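Local coordinates for protein Esterase/lipase (Uncultured bacterium, PDB 3K6K) that probably hydrolyses carboxylic esters as a lipase-like esterase of the alpha/beta hydrolase fold, homologous to hormone-sensitive lipase, at residues 22-25 against 26-30; 35-38 against 39-42; 190-194 against 195-199; 225-228 against 229-232. One frame throughout, in Å; residues are numbered along the deposited sequence.

Contact 1 of 4, residues 22-25 against 26-30; sequences LQLL and KINAE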
ATOM      1  N   LEU A  22      14.067  18.616  -3.125  1.00 16.88           N
ATOM      2  CA  LEU A  22      12.762  19.284  -2.995  1.00 18.74           C
ATOM      3  C   LEU A  22      12.873  20.802  -3.095  1.00 19.45           C
ATOM      4  O   LEU A  22      12.003  21.449  -3.696  1.00 19.32           O
ATOM      5  CB  LEU A  22      12.037  18.915  -1.686  1.00 17.73           C
ATOM      6  CG  LEU A  22      11.671  17.423  -1.669  1.00 17.84           C
ATOM      7  CD1 LEU A  22      11.127  16.975  -0.328  1.00 11.81           C
ATOM      8  CD2 LEU A  22      10.703  17.069  -2.848  1.00 10.94           C
ATOM      9  N   GLN A  23      13.927  21.353  -2.481  1.00 20.78           N
ATOM     10  CA  GLN A  23      14.171  22.797  -2.513  1.00 21.79           C
ATOM     11  C   GLN A  23      14.555  23.227  -3.948  1.00 21.17           C
ATOM     12  O   GLN A  23      14.183  24.292  -4.402  1.00 19.86           O
ATOM     13  CB  GLN A  23      15.215  23.229  -1.463  1.00 22.98           C
ATOM     14  CG  GLN A  23      15.378  24.766  -1.344  1.00 24.07           C
ATOM     15  CD  GLN A  23      14.762  25.374  -0.057  1.00 28.93           C
ATOM     16  OE1 GLN A  23      15.340  26.330   0.523  1.00 28.31           O
ATOM     17  NE2 GLN A  23      13.604  24.845   0.379  1.00 24.46           N
ATOM     18  N   LEU A  24      15.253  22.385  -4.665  1.00 21.57           N
ATOM     19  CA  LEU A  24      15.571  22.707  -5.999  1.00 21.53           C
ATOM     20  C   LEU A  24      14.288  22.705  -6.818  1.00 21.30           C
ATOM     21  O   LEU A  24      14.097  23.630  -7.548  1.00 22.21           O
ATOM     22  CB  LEU A  24      16.674  21.845  -6.554  1.00 22.20           C
ATOM     23  CG  LEU A  24      16.792  21.736  -8.051  1.00 25.95           C
ATOM     24  CD1 LEU A  24      16.975  23.023  -8.708  1.00 22.96           C
ATOM     25  CD2 LEU A  24      17.841  20.783  -8.491  1.00 24.46           C
ATOM     26  N   LEU A  25      13.385  21.744  -6.612  1.00 19.50           N
ATOM     27  CA  LEU A  25      12.053  21.781  -7.240  1.00 18.24           C
ATOM     28  C   LEU A  25      11.189  22.990  -6.820  1.00 18.27           C
ATOM     29  O   LEU A  25      10.480  23.580  -7.641  1.00 17.55           O
ATOM     30  CB  LEU A  25      11.302  20.469  -7.013  1.00 17.12           C
ATOM     31  CG  LEU A  25      12.002  19.155  -7.433  1.00 15.32           C
ATOM     32  CD1 LEU A  25      11.128  17.969  -7.081  1.00 10.46           C
ATOM     33  CD2 LEU A  25      12.395  19.081  -8.891  1.00 10.55           C
ATOM     34  N   LYS A  26      11.236  23.365  -5.555  1.00 17.94           N
ATOM     35  CA  LYS A  26      10.508  24.566  -5.124  1.00 19.33           C
ATOM     36  C   LYS A  26      10.953  25.777  -5.961  1.00 20.41           C
ATOM     37  O   LYS A  26      10.118  26.486  -6.520  1.00 21.11           O
ATOM     38  CB  LYS A  26      10.777  24.814  -3.641  1.00 19.11           C
ATOM     39  CG  LYS A  26       9.998  25.941  -3.008  1.00 19.77           C
ATOM     40  CD  LYS A  26      10.156  25.788  -1.511  1.00 19.36           C
ATOM     41  CE  LYS A  26       9.630  26.949  -0.745  1.00 24.27           C
ATOM     42  NZ  LYS A  26       9.402  26.408   0.622  1.00 27.05           N
ATOM     43  N   ILE A  27      12.266  25.978  -6.100  1.00 21.29           N
ATOM     44  CA  ILE A  27      12.757  27.125  -6.842  1.00 23.07           C
ATOM     45  C   ILE A  27      12.288  27.133  -8.271  1.00 24.66           C
ATOM     46  O   ILE A  27      11.917  28.197  -8.779  1.00 24.49           O
ATOM     47  CB  ILE A  27      14.278  27.284  -6.835  1.00 23.46           C
ATOM     48  CG1 ILE A  27      14.791  27.360  -5.388  1.00 22.41           C
ATOM     49  CG2 ILE A  27      14.629  28.548  -7.609  1.00 22.41           C
ATOM     50  CD1 ILE A  27      16.187  27.064  -5.247  1.00 21.40           C
ATOM     51  N   ASN A  28      12.285  25.980  -8.935  1.00 25.86           N
ATOM     52  CA  ASN A  28      11.782  25.966 -10.313  1.00 27.08           C
ATOM     53  C   ASN A  28      10.327  26.303 -10.394  1.00 27.02           C
ATOM     54  O   ASN A  28       9.869  26.918 -11.346  1.00 27.34           O
ATOM     55  CB  ASN A  28      11.984  24.626 -10.966  1.00 27.83           C
ATOM     56  CG  ASN A  28      13.436  24.343 -11.233  1.00 31.20           C
ATOM     57  OD1 ASN A  28      13.761  23.292 -11.765  1.00 36.13           O
ATOM     58  ND2 ASN A  28      14.324  25.277 -10.868  1.00 31.08           N
ATOM     59  N   ALA A  29       9.592  25.912  -9.385  1.00 27.66           N
ATOM     60  CA  ALA A  29       8.181  26.146  -9.383  1.00 27.92           C
ATOM     61  C   ALA A  29       7.897  27.647  -9.210  1.00 29.12           C
ATOM     62  O   ALA A  29       7.082  28.190  -9.944  1.00 28.21           O
ATOM     63  CB  ALA A  29       7.544  25.342  -8.291  1.00 28.06           C
ATOM     64  N   GLU A  30       8.590  28.290  -8.263  1.00 30.48           N
ATOM     65  CA  GLU A  30       8.530  29.760  -8.019  1.00 33.10           C
ATOM     66  C   GLU A  30       8.731  30.643  -9.254  1.00 33.98           C
ATOM     67  O   GLU A  30       8.011  31.621  -9.448  1.00 33.42           O
ATOM     68  CB  GLU A  30       9.592  30.183  -6.990  1.00 32.74           C
ATOM     69  CG  GLU A  30       9.084  30.254  -5.574  1.00 34.84           C
ATOM     70  CD  GLU A  30      10.212  30.362  -4.567  1.00 37.82           C
ATOM     71  OE1 GLU A  30       9.996  29.889  -3.448  1.00 35.44           O
ATOM     72  OE2 GLU A  30      11.319  30.882  -4.895  1.00 40.88           O
TER
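Both Gln23 and Lys26 carry CG opposite the backbone N (chi1 -173° and -174°), and this brings their chains together on one side of the helix. Gln23 then bends at its second torsion, while Lys26 runs out extended. The two cross at an angle. The amide NE2 of Gln23 rests 4.0 Å from CD of Lys26, an approach to the methylene shaft and not to the charged end. From the next residue, the methyl CD1 of Leu24 lies 4.1 Å from ND2 of Asn28, one turn ahead, again a loose contact. Ile27 sits closer to the backbone: its CG1 is 3.3 Å from O of Gln23.

The backbone carries most of the contact. Lys26 N bonds to Leu22 O at 2.8 Å. Ile27 N reaches Gln23 O, and Asn28 N reaches Leu24 O at 3.3 Å. Ala29 N reaches Leu25 O at 3.0 Å.

The two sides of the helix differ. Gln23, Ile27 and Asn28 are exposed. Leu25 is buried, and its side chain packs on Leu206 and Pro280. Leu22 touches Glu250, and Lys26 touches Phe205. These i to i+4 bonds are those of a regular alpha-helix, here helix 18-30, the first helix of the model, whose Leu25 faces loops of the alpha/beta hydrolase body.

Contact 2 of 4, residues 35-38 against 39-42; sequences NLPL and DQKR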
ATOM      1  N   ASN A  35       1.822  31.793 -17.461  1.00 46.57           N
ATOM      2  CA  ASN A  35       0.926  31.193 -18.462  1.00 44.52           C
ATOM      3  C   ASN A  35       1.677  30.861 -19.724  1.00 42.21           C
ATOM      4  O   ASN A  35       1.517  31.578 -20.712  1.00 42.00           O
ATOM      5  CB  ASN A  35      -0.215  32.156 -18.850  1.00 45.32           C
ATOM      6  CG  ASN A  35      -0.870  32.816 -17.659  1.00 46.46           C
ATOM      7  OD1 ASN A  35      -1.881  32.333 -17.157  1.00 48.80           O
ATOM      8  ND2 ASN A  35      -0.295  33.929 -17.198  1.00 47.35           N
ATOM      9  N   LEU A  36       2.506  29.822 -19.707  1.00 38.66           N
ATOM     10  CA  LEU A  36       3.248  29.502 -20.902  1.00 35.48           C
ATOM     11  C   LEU A  36       2.273  28.961 -21.926  1.00 32.78           C
ATOM     12  O   LEU A  36       1.299  28.346 -21.561  1.00 31.15           O
ATOM     13  CB  LEU A  36       4.388  28.489 -20.678  1.00 35.75           C
ATOM     14  CG  LEU A  36       5.847  28.914 -20.877  1.00 36.78           C
ATOM     15  CD1 LEU A  36       6.709  27.773 -21.450  1.00 38.68           C
ATOM     16  CD2 LEU A  36       6.003  30.166 -21.728  1.00 37.85           C
ATOM     17  N   PRO A  37       2.537  29.228 -23.218  1.00 31.26           N
ATOM     18  CA  PRO A  37       1.711  28.607 -24.218  1.00 30.12           C
ATOM     19  C   PRO A  37       1.909  27.104 -24.151  1.00 29.07           C
ATOM     20  O   PRO A  37       3.032  26.619 -23.943  1.00 29.83           O
ATOM     21  CB  PRO A  37       2.255  29.185 -25.539  1.00 29.74           C
ATOM     22  CG  PRO A  37       2.846  30.466 -25.175  1.00 30.15           C
ATOM     23  CD  PRO A  37       3.398  30.281 -23.793  1.00 30.97           C
ATOM     24  N   LEU A  38       0.834  26.365 -24.341  1.00 26.87           N
ATOM     25  CA  LEU A  38       0.943  24.952 -24.252  1.00 25.21           C
ATOM     26  C   LEU A  38       1.885  24.322 -25.273  1.00 25.06           C
ATOM     27  O   LEU A  38       2.584  23.390 -24.904  1.00 25.98           O
ATOM     28  CB  LEU A  38      -0.436  24.307 -24.238  1.00 25.69           C
ATOM     29  CG  LEU A  38      -0.433  22.792 -24.159  1.00 22.76           C
ATOM     30  CD1 LEU A  38       0.249  22.440 -22.858  1.00 16.19           C
ATOM     31  CD2 LEU A  38      -1.889  22.343 -24.191  1.00 17.05           C
ATOM     32  N   ASP A  39       1.962  24.821 -26.519  1.00 23.93           N
ATOM     33  CA  ASP A  39       2.996  24.350 -27.477  1.00 23.11           C
ATOM     34  C   ASP A  39       4.410  24.618 -26.995  1.00 23.76           C
ATOM     35  O   ASP A  39       5.331  23.878 -27.333  1.00 22.48           O
ATOM     36  CB  ASP A  39       2.848  24.964 -28.884  1.00 22.94           C
ATOM     37  CG  ASP A  39       2.783  26.505 -28.860  1.00 21.15           C
ATOM     38  OD1 ASP A  39       3.465  27.144 -29.695  1.00 23.30           O
ATOM     39  OD2 ASP A  39       2.089  27.073 -27.988  1.00 17.65           O
ATOM     40  N   GLN A  40       4.594  25.693 -26.233  1.00 24.95           N
ATOM     41  CA  GLN A  40       5.925  25.999 -25.686  1.00 26.48           C
ATOM     42  C   GLN A  40       6.226  25.112 -24.467  1.00 26.02           C
ATOM     43  O   GLN A  40       7.349  24.664 -24.273  1.00 26.92           O
ATOM     44  CB  GLN A  40       6.002  27.459 -25.272  1.00 26.62           C
ATOM     45  CG  GLN A  40       6.780  28.339 -26.204  1.00 31.23           C
ATOM     46  CD  GLN A  40       6.609  29.798 -25.814  1.00 37.00           C
ATOM     47  OE1 GLN A  40       5.848  30.522 -26.455  1.00 38.91           O
ATOM     48  NE2 GLN A  40       7.288  30.230 -24.736  1.00 37.46           N
ATOM     49  N   LYS A  41       5.213  24.859 -23.663  1.00 25.14           N
ATOM     50  CA  LYS A  41       5.385  24.020 -22.500  1.00 26.18           C
ATOM     51  C   LYS A  41       5.830  22.616 -22.987  1.00 24.47           C
ATOM     52  O   LYS A  41       6.795  22.039 -22.490  1.00 24.62           O
ATOM     53  CB  LYS A  41       4.082  24.017 -21.707  1.00 25.98           C
ATOM     54  CG  LYS A  41       4.160  23.642 -20.230  1.00 32.77           C
ATOM     55  CD  LYS A  41       2.807  23.994 -19.432  1.00 36.46           C
ATOM     56  CE  LYS A  41       2.623  25.526 -19.094  1.00 36.50           C
ATOM     57  NZ  LYS A  41       1.592  25.831 -18.038  1.00 36.47           N
ATOM     58  N   ARG A  42       5.172  22.134 -24.028  1.00 23.12           N
ATOM     59  CA  ARG A  42       5.480  20.866 -24.633  1.00 21.93           C
ATOM     60  C   ARG A  42       6.876  20.846 -25.238  1.00 21.91           C
ATOM     61  O   ARG A  42       7.648  19.916 -24.939  1.00 19.00           O
ATOM     62  CB  ARG A  42       4.438  20.494 -25.676  1.00 22.28           C
ATOM     63  CG  ARG A  42       2.980  20.368 -25.120  1.00 18.60           C
ATOM     64  CD  ARG A  42       2.208  19.638 -26.210  1.00 19.93           C
ATOM     65  NE  ARG A  42       0.816  19.424 -25.887  1.00 17.01           N
ATOM     66  CZ  ARG A  42      -0.159  19.247 -26.799  1.00 17.40           C
ATOM     67  NH1 ARG A  42       0.091  19.313 -28.113  1.00 15.68           N
ATOM     68  NH2 ARG A  42      -1.406  19.044 -26.399  1.00 12.55           N
TER
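The start of helix 38-49 is formed here, with Pro37 as the N-cap residue and Leu36 just ahead of it. The extended Gln40 side chain runs alongside the Pro37 ring, pointing the same way, with OE1 3.3 Å from CG of Pro37. The other end of the same amide, NE2, comes 3.3 Å from the methyl CD2 of Leu36. Leu36 and Gln40 cross at about a right angle, so the amide meets the leucine at a branch end and the proline along its ring. On its CB side, Leu36 meets the aliphatic CE of Lys41 at 3.8 Å. Asp39 turns back as well: chi1 of 53° sets CG between the backbone N and the carbonyl carbon, and OD2 lies against CB of Pro37.

Proline has no N-H to give, but its carbonyl opens the helical bonding. Lys41 N binds Pro37 O at 2.8 Å. Gln40 N reaches the same oxygen in a weak bond, bent to 123° at the hydrogen. Arg42 N follows with a bond to Leu38 O at 3.0 Å.

Leu38 and Arg42 meet one turn apart. CG of Leu38 is 4.0 Å from NE of Arg42 and approaches the guanidinium obliquely. The polar end of Arg42 is held by other parts of the chain. NE bonds to the backbone O of Ile92, and NH1 forms a salt bridge with Glu124. Leu38 also packs on Ile92 and Pro123.

Contact 3 of 4, residues 190-194 against 195-199; sequences LTLSR and WSNSN. With SO4 (sulfate ion), chain F.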
ATOM      1  N   LEU A 190     -10.040  13.262 -11.309  1.00 18.33           N
ATOM      2  CA  LEU A 190     -10.082  14.623 -11.862  1.00 18.52           C
ATOM      3  C   LEU A 190     -11.025  15.572 -11.167  1.00 18.59           C
ATOM      4  O   LEU A 190     -11.120  16.755 -11.551  1.00 20.46           O
ATOM      5  CB  LEU A 190     -10.342  14.615 -13.355  1.00 17.64           C
ATOM      6  CG  LEU A 190      -8.971  14.442 -14.023  1.00 18.31           C
ATOM      7  CD1 LEU A 190      -8.368  13.050 -13.709  1.00 11.10           C
ATOM      8  CD2 LEU A 190      -9.120  14.645 -15.538  1.00 19.41           C
ATOM      9  N   THR A 191     -11.682  15.102 -10.108  1.00 18.31           N
ATOM     10  CA  THR A 191     -12.375  16.037  -9.216  1.00 16.58           C
ATOM     11  C   THR A 191     -11.463  16.816  -8.301  1.00 17.54           C
ATOM     12  O   THR A 191     -11.867  17.845  -7.787  1.00 18.72           O
ATOM     13  CB  THR A 191     -13.522  15.402  -8.360  1.00 15.90           C
ATOM     14  OG1 THR A 191     -12.972  14.725  -7.232  1.00 14.95           O
ATOM     15  CG2 THR A 191     -14.422  14.440  -9.165  1.00 10.57           C
ATOM     16  N   LEU A 192     -10.257  16.317  -8.015  1.00 19.58           N
ATOM     17  CA  LEU A 192      -9.291  17.064  -7.190  1.00 20.12           C
ATOM     18  C   LEU A 192      -9.837  17.637  -5.868  1.00 22.43           C
ATOM     19  O   LEU A 192      -9.837  18.853  -5.695  1.00 23.62           O
ATOM     20  CB  LEU A 192      -8.654  18.204  -8.012  1.00 20.05           C
ATOM     21  CG  LEU A 192      -8.047  17.862  -9.406  1.00 18.90           C
ATOM     22  CD1 LEU A 192      -7.870  19.106 -10.221  1.00 17.40           C
ATOM     23  CD2 LEU A 192      -6.692  17.201  -9.283  1.00 19.17           C
ATOM     24  N   SER A 193     -10.196  16.777  -4.903  1.00 23.49           N
ATOM     25  CA  SER A 193     -11.125  17.157  -3.812  1.00 23.50           C
ATOM     26  C   SER A 193     -10.805  16.476  -2.500  1.00 23.96           C
ATOM     27  O   SER A 193     -11.334  16.853  -1.431  1.00 25.39           O
ATOM     28  CB  SER A 193     -12.570  16.965  -4.276  1.00 24.16           C
ATOM     29  OG  SER A 193     -12.859  15.597  -4.525  1.00 24.36           O
ATOM     30  N   ARG A 194      -9.938  15.467  -2.597  1.00 22.79           N
ATOM     31  CA  ARG A 194      -9.596  14.505  -1.552  1.00 20.51           C
ATOM     32  C   ARG A 194      -8.537  15.120  -0.608  1.00 19.44           C
ATOM     33  O   ARG A 194      -8.071  16.250  -0.844  1.00 18.51           O
ATOM     34  CB  ARG A 194      -9.154  13.185  -2.252  1.00 20.74           C
ATOM     35  CG  ARG A 194     -10.407  12.415  -2.654  1.00 19.64           C
ATOM     36  CD  ARG A 194     -10.355  11.167  -3.530  1.00 22.69           C
ATOM     37  NE  ARG A 194     -11.247  10.292  -2.821  1.00 30.49           N
ATOM     38  CZ  ARG A 194     -12.544  10.117  -3.045  1.00 31.80           C
ATOM     39  NH1 ARG A 194     -13.180  10.624  -4.082  1.00 32.85           N
ATOM     40  NH2 ARG A 194     -13.195   9.350  -2.214  1.00 35.25           N
ATOM     41  N   TRP A 195      -8.155  14.403   0.444  1.00 17.66           N
ATOM     42  CA  TRP A 195      -7.367  14.989   1.514  1.00 16.18           C
ATOM     43  C   TRP A 195      -6.003  15.595   1.082  1.00 16.55           C
ATOM     44  O   TRP A 195      -5.686  16.747   1.469  1.00 15.59           O
ATOM     45  CB  TRP A 195      -7.197  13.970   2.630  1.00 15.85           C
ATOM     46  CG  TRP A 195      -6.401  14.449   3.799  1.00 17.86           C
ATOM     47  CD1 TRP A 195      -6.912  15.059   4.918  1.00 20.72           C
ATOM     48  CD2 TRP A 195      -4.940  14.412   3.996  1.00 15.44           C
ATOM     49  NE1 TRP A 195      -5.886  15.365   5.798  1.00 20.32           N
ATOM     50  CE2 TRP A 195      -4.676  14.981   5.265  1.00 15.79           C
ATOM     51  CE3 TRP A 195      -3.866  13.907   3.260  1.00 18.01           C
ATOM     52  CZ2 TRP A 195      -3.371  15.107   5.794  1.00 15.41           C
ATOM     53  CZ3 TRP A 195      -2.565  14.026   3.793  1.00 17.39           C
ATOM     54  CH2 TRP A 195      -2.329  14.642   5.042  1.00 17.62           C
ATOM     55  N   SER A 196      -5.194  14.852   0.300  1.00 15.25           N
ATOM     56  CA  SER A 196      -3.867  15.370  -0.067  1.00 14.52           C
ATOM     57  C   SER A 196      -4.007  16.598  -0.969  1.00 16.24           C
ATOM     58  O   SER A 196      -3.135  17.475  -0.956  1.00 16.80           O
ATOM     59  CB  SER A 196      -2.961  14.298  -0.735  1.00 13.82           C
ATOM     60  OG  SER A 196      -3.580  13.693  -1.873  1.00  8.68           O
ATOM     61  N   ASN A 197      -5.076  16.662  -1.755  1.00 17.69           N
ATOM     62  CA  ASN A 197      -5.261  17.803  -2.672  1.00 20.30           C
ATOM     63  C   ASN A 197      -5.182  19.140  -1.977  1.00 21.63           C
ATOM     64  O   ASN A 197      -4.725  20.123  -2.560  1.00 22.69           O
ATOM     65  CB  ASN A 197      -6.581  17.735  -3.421  1.00 19.31           C
ATOM     66  CG  ASN A 197      -6.647  16.553  -4.307  1.00 20.66           C
ATOM     67  OD1 ASN A 197      -6.444  16.630  -5.534  1.00 19.10           O
ATOM     68  ND2 ASN A 197      -6.841  15.407  -3.692  1.00 21.44           N
ATOM     69  N   SER A 198      -5.613  19.192  -0.737  1.00 22.33           N
ATOM     70  CA  SER A 198      -5.591  20.488  -0.068  1.00 23.90           C
ATOM     71  C   SER A 198      -4.482  20.457   0.961  1.00 23.87           C
ATOM     72  O   SER A 198      -3.691  21.389   1.074  1.00 24.99           O
ATOM     73  CB  SER A 198      -6.938  20.806   0.586  1.00 23.43           C
ATOM     74  OG  SER A 198      -7.335  19.731   1.407  1.00 22.94           O
ATOM     75  N   ASN A 199      -4.348  19.344   1.654  1.00 22.24           N
ATOM     76  CA  ASN A 199      -3.308  19.311   2.648  1.00 20.85           C
ATOM     77  C   ASN A 199      -1.888  19.435   2.157  1.00 20.44           C
ATOM     78  O   ASN A 199      -1.038  20.078   2.822  1.00 21.18           O
ATOM     79  CB  ASN A 199      -3.508  18.121   3.542  1.00 20.29           C
ATOM     80  CG  ASN A 199      -4.636  18.359   4.510  1.00 21.67           C
ATOM     81  OD1 ASN A 199      -4.413  18.896   5.576  1.00 21.63           O
ATOM     82  ND2 ASN A 199      -5.865  17.986   4.126  1.00 20.97           N
TER
HETATM   83  S   SO4 F 324     -16.856   8.877  -2.588  1.00 57.16           S
HETATM   84  O1  SO4 F 324     -15.944   9.729  -1.819  1.00 52.10           O
HETATM   85  O2  SO4 F 324     -17.750   8.194  -1.625  1.00 54.78           O
HETATM   86  O3  SO4 F 324     -17.553   9.667  -3.617  1.00 55.56           O
HETATM   87  O4  SO4 F 324     -16.163   7.844  -3.344  1.00 54.59           O
HETATM   88  O   HOH W   1      -9.180  18.553  -0.116  1.00 23.92           O
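Hydrogen bonds from Asn197 to the carbonyl of Arg194 join the loop to the helix. Both are weak. Asn197 N reaches Arg194 O at 3.2 Å with a bent angle of 123°, and its own ND2 reaches the same oxygen at 3.2 Å. Water 1 donates a third bond to this oxygen at 2.7 Å and also bonds to Ser198 OG. A leucine in place of Asn197 would probably cost Arg194 O its weak side-chain donor, leaving the backbone N-H and the water to hold it.

Van der Waals contacts come from the other end of the amide. With CG opposite the carbonyl carbon (chi1 -64°), Asn197 lays OD1 3.3 Å from CA of Leu192. The two side chains cross at about a right angle.

Within the helix, ND2 of Asn199 gives a bond to Trp195 O at 2.9 Å. The same nitrogen stands over one face of the indole, offset toward its rim.

The charged contacts lie at Arg194. Its NH2 binds O1 of a sulfate, probably from the crystallisation liquor, at 2.8 Å. NH2 of Arg263 in the same chain also bonds to this ion. Asp189 forms a salt bridge with Arg194 NH1.

The loop follows strand 180-184 and leads into helix 195-199. The loop residue Arg194 and the helix residues Trp195 and Ser196 touch helix 254-266. Trp195 also makes a cation-pi contact with Arg263 of the second subunit.

Contact 4 of 4, residues 225-228 against 229-232; sequences RKNP and LISP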
ATOM      1  N   ARG A 225     -16.717  14.620 -14.647  1.00 34.77           N
ATOM      2  CA  ARG A 225     -15.413  14.402 -14.048  1.00 34.53           C
ATOM      3  C   ARG A 225     -15.355  13.071 -13.341  1.00 33.77           C
ATOM      4  O   ARG A 225     -14.277  12.646 -12.987  1.00 34.63           O
ATOM      5  CB  ARG A 225     -15.017  15.519 -13.094  1.00 34.57           C
ATOM      6  CG  ARG A 225     -14.107  16.543 -13.724  1.00 36.33           C
ATOM      7  CD  ARG A 225     -14.118  17.849 -12.941  1.00 41.60           C
ATOM      8  NE  ARG A 225     -13.514  18.933 -13.731  1.00 45.61           N
ATOM      9  CZ  ARG A 225     -12.197  19.138 -13.905  1.00 47.05           C
ATOM     10  NH1 ARG A 225     -11.260  18.330 -13.359  1.00 44.12           N
ATOM     11  NH2 ARG A 225     -11.810  20.163 -14.662  1.00 46.61           N
ATOM     12  N   LYS A 226     -16.510  12.426 -13.142  1.00 32.01           N
ATOM     13  CA  LYS A 226     -16.595  11.134 -12.445  1.00 29.63           C
ATOM     14  C   LYS A 226     -16.989   9.990 -13.384  1.00 28.24           C
ATOM     15  O   LYS A 226     -17.355   8.897 -12.958  1.00 27.52           O
ATOM     16  CB  LYS A 226     -17.554  11.229 -11.282  1.00 29.21           C
ATOM     17  CG  LYS A 226     -17.338  12.400 -10.429  1.00 29.48           C
ATOM     18  CD  LYS A 226     -18.066  12.135  -9.152  1.00 35.20           C
ATOM     19  CE  LYS A 226     -18.757  13.382  -8.609  1.00 36.48           C
ATOM     20  NZ  LYS A 226     -19.383  12.990  -7.300  1.00 39.62           N
ATOM     21  N   ASN A 227     -16.908  10.253 -14.675  1.00 26.40           N
ATOM     22  CA  ASN A 227     -16.886   9.180 -15.606  1.00 26.23           C
ATOM     23  C   ASN A 227     -15.863   8.157 -15.134  1.00 25.69           C
ATOM     24  O   ASN A 227     -14.708   8.500 -14.948  1.00 25.56           O
ATOM     25  CB  ASN A 227     -16.466   9.711 -16.953  1.00 25.84           C
ATOM     26  CG  ASN A 227     -16.764   8.770 -18.074  1.00 28.03           C
ATOM     27  OD1 ASN A 227     -17.394   9.164 -19.066  1.00 32.96           O
ATOM     28  ND2 ASN A 227     -16.291   7.534 -17.973  1.00 30.07           N
ATOM     29  N   PRO A 228     -16.280   6.888 -14.986  1.00 25.29           N
ATOM     30  CA  PRO A 228     -15.335   5.860 -14.562  1.00 24.95           C
ATOM     31  C   PRO A 228     -14.087   5.835 -15.421  1.00 23.94           C
ATOM     32  O   PRO A 228     -13.033   5.629 -14.891  1.00 23.96           O
ATOM     33  CB  PRO A 228     -16.133   4.567 -14.736  1.00 24.62           C
ATOM     34  CG  PRO A 228     -17.493   4.994 -14.447  1.00 25.73           C
ATOM     35  CD  PRO A 228     -17.650   6.355 -15.070  1.00 24.49           C
ATOM     36  N   LEU A 229     -14.196   6.095 -16.721  1.00 23.19           N
ATOM     37  CA  LEU A 229     -13.039   6.009 -17.649  1.00 21.96           C
ATOM     38  C   LEU A 229     -12.140   7.250 -17.647  1.00 21.14           C
ATOM     39  O   LEU A 229     -11.045   7.248 -18.234  1.00 21.11           O
ATOM     40  CB  LEU A 229     -13.522   5.739 -19.082  1.00 21.82           C
ATOM     41  CG  LEU A 229     -13.620   4.286 -19.532  1.00 22.98           C
ATOM     42  CD1 LEU A 229     -14.174   3.408 -18.437  1.00 19.77           C
ATOM     43  CD2 LEU A 229     -14.513   4.249 -20.732  1.00 24.34           C
ATOM     44  N   ILE A 230     -12.609   8.299 -16.983  1.00 20.45           N
ATOM     45  CA  ILE A 230     -11.839   9.507 -16.724  1.00 19.87           C
ATOM     46  C   ILE A 230     -11.199   9.446 -15.308  1.00 19.27           C
ATOM     47  O   ILE A 230      -9.994   9.618 -15.135  1.00 18.56           O
ATOM     48  CB  ILE A 230     -12.788  10.771 -16.836  1.00 20.48           C
ATOM     49  CG1 ILE A 230     -13.375  10.912 -18.241  1.00 20.29           C
ATOM     50  CG2 ILE A 230     -12.075  12.085 -16.455  1.00 19.68           C
ATOM     51  CD1 ILE A 230     -14.215  12.174 -18.424  1.00 21.21           C
ATOM     52  N   SER A 231     -12.037   9.264 -14.296  1.00 19.34           N
ATOM     53  CA  SER A 231     -11.615   9.143 -12.888  1.00 18.72           C
ATOM     54  C   SER A 231     -11.870   7.715 -12.316  1.00 18.80           C
ATOM     55  O   SER A 231     -12.866   7.463 -11.563  1.00 17.63           O
ATOM     56  CB  SER A 231     -12.266  10.214 -12.020  1.00 18.99           C
ATOM     57  OG  SER A 231     -11.966  11.547 -12.471  1.00 18.83           O
ATOM     58  N   PRO A 232     -10.952   6.776 -12.632  1.00 18.34           N
ATOM     59  CA  PRO A 232     -11.193   5.371 -12.310  1.00 18.41           C
ATOM     60  C   PRO A 232     -11.473   5.129 -10.828  1.00 19.94           C
ATOM     61  O   PRO A 232     -12.066   4.125 -10.453  1.00 21.01           O
ATOM     62  CB  PRO A 232      -9.894   4.711 -12.808  1.00 19.07           C
ATOM     63  CG  PRO A 232      -9.471   5.564 -13.976  1.00 16.22           C
ATOM     64  CD  PRO A 232      -9.675   6.930 -13.367  1.00 17.87           C
TER
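Ser231 closes this turn onto Arg225. Its CB lies 3.3 Å from Arg225 O. With OG opposite the carbonyl carbon (chi1 -58°), the hydroxyl at the tip donates to that same oxygen at 2.6 Å. The bond arrives almost head-on to the carbonyl, with a C=O...OG angle of 173°. Leu190 N is a second partner of OG, so the hydroxyl joins two loops. An alanine here would probably leave Arg225 O and Leu190 N without this shared hydroxyl and weaken one of the ties between the two loops.

The backbone N of Ser231 binds Asn227 O at 2.9 Å. Ile230 N takes the same acceptor at 2.9 Å, but from above the carbonyl plane. One oxygen therefore gathers two successive N-H groups, which curls the chain in a helix-like turn. Ile230 lies across Asn227 at about a right angle, and its CG1 and CD1 both touch CB of Asn227, each at 3.6 Å. After Pro228, the turn closes with a CA-H...O contact, Pro232 CA being 3.2 Å from Pro228 O. CB of Pro228 meets CD1 of Leu229 at 4.3 Å, a loose apolar contact.

Arg225 points its guanidinium elsewhere: NH1 bonds to Leu190 O and Ser216 OG, and NH2 forms a salt bridge with Glu217. Along the chain the turn comes after helix 209-220 and before strand 243-248. Arg225 ties it to helix 209-220, while Leu229 and Pro232 pack on helix 158-172.

Contacts 1, 2 and 3 lie at the surface; contact 4 is partly buried. Contact 1 is a stretch of regular helix, contact 2 a helix start, contact 3 a loop entering a short helix, and contact 4 a turn without regular structure. Helices 18-30 and 38-49 follow each other in the chain, yet contacts 1 and 2 do not touch. Contacts 3 and 4 touch through Leu190 and Thr191, by hydrogen bonds and apolar packing. Main-chain bonds dominate contact 1, whereas a side-chain amide adds a weak bond in contact 3 and a serine hydroxyl a firm one in contact 4. Of the four, contact 3 alone touches the second subunit.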